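Local coordinates for 5' nucleotidase family protein (Staphylococcus aureus subsp. aureus, PDB 4Q7F), which belongs to the 5'-nucleotidase family and couples a calcineurin-like phosphoesterase domain, which holds a manganese and a magnesium ion, to a 5'-nucleotidase C-terminal domain, at residues A[30-35]-A[94-99]; A[50-55]-A[65-70]; A[336-341]-A[409-414]. One frame throughout, in Å; residues are numbered along the deposited sequence.

Contact 1. Residues A[30-35]-A[94-99]; sequences GYIFPT and VDFYNR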
loop_
_atom_site.group_PDB
_atom_site.type_symbol
_atom_site.label_atom_id
_atom_site.label_comp_id
_atom_site.label_asym_id
_atom_site.label_seq_id
_atom_site.Cartn_x
_atom_site.Cartn_y
_atom_site.Cartn_z
ATOM N N GLY A 30 7.075 -5.984 -4.882
ATOM C CA GLY A 30 8.470 -6.406 -4.797
ATOM C C GLY A 30 8.649 -7.743 -4.122
ATOM O O GLY A 30 9.769 -8.065 -3.689
ATOM N N TYR A 31 7.549 -8.505 -3.983
ATOM C CA TYR A 31 7.608 -9.873 -3.485
ATOM C C TYR A 31 7.777 -10.779 -4.714
ATOM O O TYR A 31 6.813 -11.209 -5.339
ATOM C CB TYR A 31 6.377 -10.240 -2.688
ATOM C CG TYR A 31 6.364 -9.539 -1.354
ATOM C CD1 TYR A 31 5.848 -8.268 -1.224
ATOM C CD2 TYR A 31 6.946 -10.126 -0.242
ATOM C CE1 TYR A 31 5.862 -7.603 0.001
ATOM C CE2 TYR A 31 6.974 -9.471 0.986
ATOM C CZ TYR A 31 6.435 -8.207 1.089
ATOM O OH TYR A 31 6.466 -7.546 2.288
ATOM N N ILE A 32 9.031 -11.023 -5.048
ATOM C CA ILE A 32 9.424 -11.804 -6.208
ATOM C C ILE A 32 9.664 -13.259 -5.790
ATOM O O ILE A 32 9.161 -14.191 -6.415
ATOM C CB ILE A 32 10.737 -11.241 -6.785
ATOM C CG1 ILE A 32 10.580 -9.763 -7.157
ATOM C CG2 ILE A 32 11.206 -12.084 -7.981
ATOM C CD1 ILE A 32 9.510 -9.470 -8.167
ATOM N N PHE A 33 10.456 -13.440 -4.740
ATOM C CA PHE A 33 10.758 -14.756 -4.215
ATOM C C PHE A 33 9.567 -15.324 -3.480
ATOM O O PHE A 33 8.665 -14.584 -3.145
ATOM C CB PHE A 33 11.972 -14.692 -3.328
ATOM C CG PHE A 33 13.200 -14.240 -4.059
ATOM C CD1 PHE A 33 13.832 -15.085 -4.937
ATOM C CD2 PHE A 33 13.674 -12.969 -3.911
ATOM C CE1 PHE A 33 14.937 -14.672 -5.636
ATOM C CE2 PHE A 33 14.797 -12.548 -4.603
ATOM C CZ PHE A 33 15.415 -13.403 -5.475
ATOM N N PRO A 34 9.541 -16.656 -3.256
ATOM C CA PRO A 34 8.401 -17.265 -2.551
ATOM C C PRO A 34 8.571 -17.175 -1.047
ATOM O O PRO A 34 8.766 -18.210 -0.374
ATOM C CB PRO A 34 8.438 -18.705 -3.041
ATOM C CG PRO A 34 9.888 -18.948 -3.315
ATOM C CD PRO A 34 10.370 -17.680 -3.923
ATOM N N THR A 35 8.532 -15.937 -0.536
ATOM C CA THR A 35 8.710 -15.662 0.891
ATOM C C THR A 35 8.209 -14.286 1.288
ATOM O O THR A 35 8.236 -13.354 0.480
ATOM C CB THR A 35 10.201 -15.748 1.283
ATOM O OG1 THR A 35 10.364 -15.458 2.676
ATOM C CG2 THR A 35 11.038 -14.762 0.461
ATOM N N VAL A 94 13.664 -4.854 -12.198
ATOM C CA VAL A 94 13.213 -4.670 -13.569
ATOM C C VAL A 94 13.584 -5.911 -14.399
ATOM O O VAL A 94 12.794 -6.373 -15.227
ATOM C CB VAL A 94 13.821 -3.379 -14.199
ATOM C CG1 VAL A 94 13.640 -3.355 -15.718
ATOM C CG2 VAL A 94 13.222 -2.131 -13.586
ATOM N N ASP A 95 14.777 -6.443 -14.172
ATOM C CA ASP A 95 15.214 -7.669 -14.864
ATOM C C ASP A 95 14.202 -8.821 -14.697
ATOM O O ASP A 95 13.924 -9.552 -15.659
ATOM C CB ASP A 95 16.582 -8.103 -14.393
ATOM C CG ASP A 95 17.680 -7.194 -14.891
ATOM O OD1 ASP A 95 17.383 -6.268 -15.671
ATOM O OD2 ASP A 95 18.841 -7.414 -14.519
ATOM N N PHE A 96 13.660 -8.995 -13.491
ATOM C CA PHE A 96 12.642 -10.015 -13.280
ATOM C C PHE A 96 11.452 -9.753 -14.188
ATOM O O PHE A 96 11.005 -10.668 -14.901
ATOM C CB PHE A 96 12.164 -10.094 -11.808
ATOM C CG PHE A 96 13.132 -10.791 -10.888
ATOM C CD1 PHE A 96 13.312 -12.166 -10.982
ATOM C CD2 PHE A 96 13.841 -10.093 -9.924
ATOM C CE1 PHE A 96 14.195 -12.828 -10.151
ATOM C CE2 PHE A 96 14.720 -10.751 -9.082
ATOM C CZ PHE A 96 14.902 -12.111 -9.190
ATOM N N TYR A 97 10.913 -8.533 -14.177
ATOM C CA TYR A 97 9.750 -8.253 -15.022
ATOM C C TYR A 97 10.073 -8.423 -16.503
ATOM O O TYR A 97 9.283 -8.981 -17.269
ATOM C CB TYR A 97 9.168 -6.871 -14.754
ATOM C CG TYR A 97 8.248 -6.819 -13.567
ATOM C CD1 TYR A 97 8.726 -6.625 -12.288
ATOM C CD2 TYR A 97 6.882 -6.994 -13.737
ATOM C CE1 TYR A 97 7.857 -6.596 -11.198
ATOM C CE2 TYR A 97 6.023 -6.980 -12.668
ATOM C CZ TYR A 97 6.509 -6.777 -11.406
ATOM O OH TYR A 97 5.603 -6.760 -10.369
ATOM N N ASN A 98 11.248 -7.946 -16.895
ATOM C CA ASN A 98 11.649 -8.008 -18.257
ATOM C C ASN A 98 11.764 -9.421 -18.817
ATOM O O ASN A 98 11.381 -9.631 -19.971
ATOM C CB ASN A 98 12.951 -7.205 -18.500
ATOM C CG ASN A 98 12.699 -5.712 -18.647
ATOM O OD1 ASN A 98 11.567 -5.263 -18.666
ATOM N ND2 ASN A 98 13.762 -4.943 -18.760
ATOM N N ARG A 99 12.276 -10.378 -18.028
ATOM C CA ARG A 99 12.386 -11.774 -18.487
ATOM C C ARG A 99 11.030 -12.379 -18.758
ATOM O O ARG A 99 10.884 -13.208 -19.639
ATOM C CB ARG A 99 12.961 -12.720 -17.442
ATOM C CG ARG A 99 14.264 -12.369 -16.801
ATOM C CD ARG A 99 14.818 -13.641 -16.198
ATOM N NE ARG A 99 15.639 -13.358 -15.044
ATOM C CZ ARG A 99 15.333 -13.737 -13.815
ATOM N NH1 ARG A 99 16.142 -13.410 -12.824
ATOM N NH2 ARG A 99 14.247 -14.467 -13.592
HETATM O O HOH W 1 6.977 -6.227 -7.749
#
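Just past the manganese ligands Asp-27 and His-29 of the calcineurin-like phosphoesterase fold, the loop 30-35 lays Ile-32 and Phe-33 against Phe-96 and Tyr-97 of helix 91-99. The arrangement illustrates how a loop that follows two metal ligands can pack on a helix through a few apolar side chains. Phe-96 does most of the work on the helix side. The branch methyl CG2 of Ile-32 stands over the middle of its ring, 3.5 Å from the centroid and only 6° off the normal, a CH-pi contact made squarely over the face. With chi1 at -58°, Ile-32 holds CG2 anti to its own nitrogen, which aims this methyl at the helix, while the longer branch ends in a looser contact of CD1 with Tyr-97 CE1 at 4.5 Å. Phe-33 meets the same ring differently: the edge of Phe-96 is turned to the Phe-33 face in an offset edge-to-face pair, with planes at 84° and centroids 5.8 Å apart. Phe-33 CZ and Phe-96 CZ are 4.0 Å apart. Leu-49 of helix 48-59 and Leu-309 of helix 304-317 add to the apolar surroundings. The polar part is confined to the far end of Tyr-97. There one water takes the N-H of Gly-30, its oxygen 2.9 Å from Gly-30 N, and gives a hydrogen to Tyr-97 OH at 3.0 Å; the same hydroxyl also bonds to Asp-69. The direct contact is thus wholly apolar and probably sets the spacing of loop and helix, whereas the water ties the loop backbone to a phenol that is itself held by a carboxylate.

Contact 2. Residues A[50-55]-A[65-70]; sequences LANHVI and SFKIDN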
loop_
_atom_site.group_PDB
_atom_site.type_symbol
_atom_site.label_atom_id
_atom_site.label_comp_id
_atom_site.label_asym_id
_atom_site.label_seq_id
_atom_site.Cartn_x
_atom_site.Cartn_y
_atom_site.Cartn_z
ATOM N N LEU A 50 6.635 -17.501 -8.804
ATOM C CA LEU A 50 5.679 -18.580 -8.796
ATOM C C LEU A 50 4.375 -18.185 -9.475
ATOM O O LEU A 50 3.818 -18.967 -10.248
ATOM C CB LEU A 50 5.457 -19.068 -7.366
ATOM C CG LEU A 50 4.655 -20.319 -7.148
ATOM C CD1 LEU A 50 5.303 -21.486 -7.879
ATOM C CD2 LEU A 50 4.592 -20.579 -5.648
ATOM N N ALA A 51 3.905 -16.964 -9.234
ATOM C CA ALA A 51 2.682 -16.518 -9.894
ATOM C C ALA A 51 2.870 -16.531 -11.407
ATOM O O ALA A 51 1.989 -16.942 -12.135
ATOM C CB ALA A 51 2.292 -15.140 -9.427
ATOM N N ASN A 52 4.044 -16.115 -11.876
ATOM C CA ASN A 52 4.302 -16.095 -13.303
ATOM C C ASN A 52 4.371 -17.518 -13.866
ATOM O O ASN A 52 3.933 -17.767 -14.992
ATOM C CB ASN A 52 5.589 -15.326 -13.633
ATOM C CG ASN A 52 5.808 -15.177 -15.111
ATOM O OD1 ASN A 52 5.043 -14.488 -15.805
ATOM N ND2 ASN A 52 6.886 -15.746 -15.597
ATOM N N HIS A 53 4.986 -18.432 -13.113
ATOM C CA HIS A 53 5.041 -19.839 -13.485
ATOM C C HIS A 53 3.598 -20.380 -13.684
ATOM O O HIS A 53 3.327 -21.123 -14.614
ATOM C CB HIS A 53 5.794 -20.613 -12.404
ATOM C CG HIS A 53 5.817 -22.088 -12.594
ATOM N ND1 HIS A 53 6.565 -22.703 -13.573
ATOM C CD2 HIS A 53 5.234 -23.084 -11.881
ATOM C CE1 HIS A 53 6.431 -24.007 -13.470
ATOM N NE2 HIS A 53 5.632 -24.265 -12.448
ATOM N N VAL A 54 2.678 -19.943 -12.842
ATOM C CA VAL A 54 1.279 -20.370 -12.945
ATOM C C VAL A 54 0.639 -19.848 -14.228
ATOM O O VAL A 54 -0.141 -20.551 -14.869
ATOM C CB VAL A 54 0.471 -19.893 -11.726
ATOM C CG1 VAL A 54 -1.028 -20.005 -11.978
ATOM C CG2 VAL A 54 0.862 -20.697 -10.494
ATOM N N ILE A 55 0.974 -18.618 -14.608
ATOM C CA ILE A 55 0.449 -18.003 -15.811
ATOM C C ILE A 55 1.007 -18.748 -17.035
ATOM O O ILE A 55 0.255 -19.177 -17.929
ATOM C CB ILE A 55 0.814 -16.507 -15.862
ATOM C CG1 ILE A 55 0.072 -15.756 -14.752
ATOM C CG2 ILE A 55 0.447 -15.881 -17.192
ATOM C CD1 ILE A 55 0.519 -14.334 -14.595
ATOM N N SER A 65 -2.913 -14.719 -25.464
ATOM C CA SER A 65 -3.054 -14.185 -24.126
ATOM C C SER A 65 -2.138 -13.017 -23.875
ATOM O O SER A 65 -1.065 -12.899 -24.499
ATOM C CB SER A 65 -2.721 -15.269 -23.110
ATOM O OG SER A 65 -1.343 -15.602 -23.166
ATOM N N PHE A 66 -2.564 -12.196 -22.905
ATOM C CA PHE A 66 -1.861 -11.015 -22.463
ATOM C C PHE A 66 -1.597 -11.088 -20.952
ATOM O O PHE A 66 -2.389 -11.660 -20.186
ATOM C CB PHE A 66 -2.646 -9.739 -22.812
ATOM C CG PHE A 66 -2.556 -9.365 -24.253
ATOM C CD1 PHE A 66 -3.276 -10.060 -25.209
ATOM C CD2 PHE A 66 -1.751 -8.302 -24.658
ATOM C CE1 PHE A 66 -3.197 -9.711 -26.541
ATOM C CE2 PHE A 66 -1.658 -7.959 -25.991
ATOM C CZ PHE A 66 -2.381 -8.666 -26.940
ATOM N N LYS A 67 -0.466 -10.507 -20.571
ATOM C CA LYS A 67 0.037 -10.498 -19.199
ATOM C C LYS A 67 0.216 -9.041 -18.744
ATOM O O LYS A 67 0.903 -8.224 -19.394
ATOM C CB LYS A 67 1.311 -11.352 -19.169
ATOM C CG LYS A 67 1.969 -11.550 -17.833
ATOM C CD LYS A 67 2.739 -12.879 -17.744
ATOM C CE LYS A 67 3.818 -13.068 -18.788
ATOM N NZ LYS A 67 4.748 -14.173 -18.416
ATOM N N ILE A 68 -0.412 -8.729 -17.605
ATOM C CA ILE A 68 -0.505 -7.381 -17.072
ATOM C C ILE A 68 -0.099 -7.243 -15.615
ATOM O O ILE A 68 -0.399 -8.112 -14.805
ATOM C CB ILE A 68 -1.993 -6.949 -17.125
ATOM C CG1 ILE A 68 -2.522 -7.086 -18.554
ATOM C CG2 ILE A 68 -2.203 -5.543 -16.550
ATOM C CD1 ILE A 68 -4.014 -6.922 -18.722
ATOM N N ASP A 69 0.656 -6.193 -15.319
ATOM C CA ASP A 69 0.949 -5.797 -13.921
ATOM C C ASP A 69 0.132 -4.542 -13.643
ATOM O O ASP A 69 0.255 -3.540 -14.347
ATOM C CB ASP A 69 2.424 -5.552 -13.633
ATOM C CG ASP A 69 2.648 -5.152 -12.168
ATOM O OD1 ASP A 69 2.356 -3.981 -11.859
ATOM O OD2 ASP A 69 3.087 -6.004 -11.338
ATOM N N ASN A 70 -0.686 -4.565 -12.600
ATOM C CA ASN A 70 -1.586 -3.437 -12.332
ATOM C C ASN A 70 -1.163 -2.491 -11.215
ATOM O O ASN A 70 -2.030 -1.889 -10.514
ATOM C CB ASN A 70 -3.024 -3.946 -12.091
ATOM C CG ASN A 70 -4.057 -2.813 -12.112
ATOM O OD1 ASN A 70 -4.001 -1.914 -12.973
ATOM N ND2 ASN A 70 -4.995 -2.840 -11.170
#
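Lys-67, on strand 65-69, reaches across to Asn-52 and Ile-55 of helix 48-59 and accounts for more than half of the surface buried here. Its chain is used twice, first as an apolar rod and then as a charged tip. CG leaves the backbone anti to the nitrogen (chi1 -177°), which carries the side chain toward the helix, and a turn at chi3 (58°) then bends the chain ahead of its amino group. Before that tip, the methylene CD lies against the branch methyl of Ile-55: Ile-55 CG2 is 3.8 Å from Lys-67 CD, and Ile-55 CD1 is slightly farther from the same carbon, at 4.1 Å. Ile-55 also touches Tyr-23 of strand 19-25 and Val-271 of strand 270-278. All this takes place inside a beta-alpha-beta crossover, in which helix 48-59 links the parallel, adjacent strands 19-25 and 65-69; Lys-67 points from the strand toward the connecting helix, while Ile-68 points away from it. At the far end, Lys-67 NZ donates to Asn-52 OD1 over 2.6 Å. The ammonium lies in the plane of the amide carbonyl and on a lone pair, with a C=O...N angle of 133°, and the two side chains meet at about a right angle. Asn-52 OD1 also comes within 3.4 Å of Lys-67 CD. The amino group has further partners, a salt bridge to Glu-56 one helix residue beyond Ile-55 and a hydrogen bond to the carbonyl of Met-100, and the carboxylate probably favours the charged form of this buried lysine.

Contact 3. Residues A[336-341]-A[409-414]; sequences ARVAPH and EYFDVK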
loop_
_atom_site.group_PDB
_atom_site.type_symbol
_atom_site.label_atom_id
_atom_site.label_comp_id
_atom_site.label_asym_id
_atom_site.label_seq_id
_atom_site.Cartn_x
_atom_site.Cartn_y
_atom_site.Cartn_z
ATOM N N ALA A 336 -0.744 -4.526 22.122
ATOM C CA ALA A 336 0.173 -3.430 21.964
ATOM C C ALA A 336 -0.520 -2.220 21.330
ATOM O O ALA A 336 0.142 -1.254 20.972
ATOM C CB ALA A 336 1.374 -3.872 21.142
ATOM N N ARG A 337 -1.848 -2.286 21.168
ATOM C CA ARG A 337 -2.637 -1.160 20.674
ATOM C C ARG A 337 -3.591 -0.634 21.768
ATOM O O ARG A 337 -3.794 0.586 21.869
ATOM C CB ARG A 337 -3.390 -1.503 19.381
ATOM C CG ARG A 337 -2.464 -1.688 18.183
ATOM C CD ARG A 337 -3.239 -1.764 16.876
ATOM N NE ARG A 337 -2.351 -1.946 15.727
ATOM C CZ ARG A 337 -2.142 -3.087 15.074
ATOM N NH1 ARG A 337 -2.777 -4.216 15.397
ATOM N NH2 ARG A 337 -1.297 -3.092 14.062
ATOM N N VAL A 338 -4.173 -1.532 22.570
ATOM C CA VAL A 338 -5.068 -1.124 23.691
ATOM C C VAL A 338 -4.361 -0.547 24.892
ATOM O O VAL A 338 -5.007 0.034 25.775
ATOM C CB VAL A 338 -5.915 -2.271 24.317
ATOM C CG1 VAL A 338 -7.360 -2.253 23.857
ATOM C CG2 VAL A 338 -5.220 -3.621 24.226
ATOM N N ALA A 339 -3.061 -0.754 24.980
ATOM C CA ALA A 339 -2.320 -0.267 26.131
ATOM C C ALA A 339 -0.860 -0.112 25.759
ATOM O O ALA A 339 -0.407 -0.642 24.713
ATOM C CB ALA A 339 -2.471 -1.242 27.308
ATOM N N PRO A 340 -0.117 0.628 26.586
ATOM C CA PRO A 340 1.293 0.811 26.315
ATOM C C PRO A 340 2.029 -0.515 26.251
ATOM O O PRO A 340 1.659 -1.473 26.950
ATOM C CB PRO A 340 1.792 1.597 27.535
ATOM C CG PRO A 340 0.589 2.292 28.085
ATOM C CD PRO A 340 -0.582 1.413 27.755
ATOM N N HIS A 341 3.065 -0.547 25.434
ATOM C CA HIS A 341 3.899 -1.712 25.288
ATOM C C HIS A 341 5.346 -1.205 25.225
ATOM O O HIS A 341 5.599 -0.137 24.660
ATOM C CB HIS A 341 3.515 -2.454 24.000
ATOM C CG HIS A 341 4.192 -3.775 23.849
ATOM N ND1 HIS A 341 5.469 -3.892 23.356
ATOM C CD2 HIS A 341 3.797 -5.032 24.178
ATOM C CE1 HIS A 341 5.830 -5.164 23.364
ATOM N NE2 HIS A 341 4.827 -5.878 23.846
ATOM N N GLU A 409 -11.108 6.087 17.045
ATOM C CA GLU A 409 -12.151 5.512 16.176
ATOM C C GLU A 409 -11.830 4.063 15.806
ATOM O O GLU A 409 -12.696 3.327 15.349
ATOM C CB GLU A 409 -12.300 6.308 14.879
ATOM C CG GLU A 409 -12.819 7.717 15.070
ATOM C CD GLU A 409 -12.851 8.500 13.781
ATOM O OE1 GLU A 409 -12.729 7.872 12.680
ATOM O OE2 GLU A 409 -12.973 9.739 13.853
ATOM N N TYR A 410 -10.564 3.688 15.987
ATOM C CA TYR A 410 -10.078 2.332 15.739
ATOM C C TYR A 410 -10.774 1.301 16.607
ATOM O O TYR A 410 -10.847 0.158 16.241
ATOM C CB TYR A 410 -8.577 2.272 16.056
ATOM C CG TYR A 410 -7.947 0.923 15.903
ATOM C CD1 TYR A 410 -7.725 0.384 14.640
ATOM C CD2 TYR A 410 -7.529 0.193 17.004
ATOM C CE1 TYR A 410 -7.118 -0.838 14.481
ATOM C CE2 TYR A 410 -6.932 -1.040 16.847
ATOM C CZ TYR A 410 -6.735 -1.548 15.585
ATOM O OH TYR A 410 -6.130 -2.767 15.444
ATOM N N PHE A 411 -11.273 1.709 17.769
ATOM C CA PHE A 411 -11.900 0.791 18.686
ATOM C C PHE A 411 -13.423 0.809 18.638
ATOM O O PHE A 411 -14.049 1.778 18.205
ATOM C CB PHE A 411 -11.491 1.102 20.140
ATOM C CG PHE A 411 -10.012 1.010 20.400
ATOM C CD1 PHE A 411 -9.393 -0.217 20.534
ATOM C CD2 PHE A 411 -9.254 2.154 20.552
ATOM C CE1 PHE A 411 -8.032 -0.303 20.777
ATOM C CE2 PHE A 411 -7.897 2.078 20.792
ATOM C CZ PHE A 411 -7.284 0.852 20.905
ATOM N N ASP A 412 -13.997 -0.311 19.077
ATOM C CA ASP A 412 -15.429 -0.458 19.229
ATOM C C ASP A 412 -15.609 -1.424 20.394
ATOM O O ASP A 412 -14.634 -1.912 20.946
ATOM C CB ASP A 412 -16.097 -0.981 17.960
ATOM C CG ASP A 412 -17.614 -0.959 18.053
ATOM O OD1 ASP A 412 -18.164 -0.257 18.955
ATOM O OD2 ASP A 412 -18.265 -1.651 17.243
ATOM N N VAL A 413 -16.842 -1.655 20.807
ATOM C CA VAL A 413 -17.119 -2.580 21.888
ATOM C C VAL A 413 -17.937 -3.749 21.344
ATOM O O VAL A 413 -18.955 -3.547 20.702
ATOM C CB VAL A 413 -17.903 -1.893 23.031
ATOM C CG1 VAL A 413 -18.347 -2.905 24.083
ATOM C CG2 VAL A 413 -17.064 -0.786 23.652
ATOM N N LYS A 414 -17.458 -4.963 21.591
ATOM C CA LYS A 414 -18.160 -6.196 21.204
ATOM C C LYS A 414 -18.334 -6.959 22.489
ATOM O O LYS A 414 -17.350 -7.313 23.148
ATOM C CB LYS A 414 -17.360 -6.998 20.186
ATOM C CG LYS A 414 -17.196 -6.279 18.860
ATOM C CD LYS A 414 -16.217 -7.012 17.946
ATOM C CE LYS A 414 -15.788 -6.143 16.774
ATOM N NZ LYS A 414 -14.663 -6.767 16.016
HETATM O O HOH W 2 -5.144 -4.864 16.878
#
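Arg-337 packs against both Tyr-410 and Phe-411 in the tight part of this contact, which joins the short, weakly bonded helix 335-338 to the start of the hairpin made by strands 411-414 and 417-420 in the C-terminal domain. The carbonyl O of Arg-337 lies in the ring plane at the edge of Phe-411, 3.6 Å from its CZ, while Tyr-434, whose hydroxyl bonds to that oxygen, also meets the ring edge-to-face. An extended chain takes Arg-337 CD past the phenol, 3.4 Å from Tyr-410 OH, but the guanidinium is inclined by 57° to the ring and makes no direct hydrogen bond to it. Instead a water sits at the edge of both flat groups, in the plane of each: it accepts from Arg-337 NH1 at 2.9 Å and shares a hydrogen bond with Tyr-410 OH at 2.7 Å. The other terminal guanidinium nitrogen, NH2, bonds to Leu-364 O, and Tyr-410 OH to His-431 ND1. Val-338 is the looser, more solvent-exposed edge, meeting Phe-411 through one methyl, with Val-338 CG1 3.7 Å from Phe-411 CE1. On the other strand of the hairpin, Val-418 touches both residues. Van der Waals contact thus joins the segments directly, and the shared water, with Leu-364 and His-431, probably helps fix how the guanidinium and phenol are turned.

Overall arrangement
Contacts 1 and 2 belong to one neighbourhood of the calcineurin-like domain, their centres about 12 Å apart. They meet directly where Tyr-97 OH of contact 1 lies 2.8 Å from Asp-69 OD2 of contact 2, a probable hydrogen bond. Both segments of contact 2 fall in the chain between the two of contact 1. The Tyr-97 side chain is about 11 Å from the manganese ion and about 13 Å from the magnesium ion. Contact 3 lies across the molecule's centre in the other domain, centre to centre about 37 Å from contact 1 and about 40 Å from contact 2. Its Arg-337 side chain is about 11 Å from the bound (2R,3S,5R)-5-(6-amino-9H-purin-9-yl)-tetrahydro-2-(hydroxymethyl)furan-3-ol, whose pocket takes residues from both domains, among them Asn-109 and Phe-432.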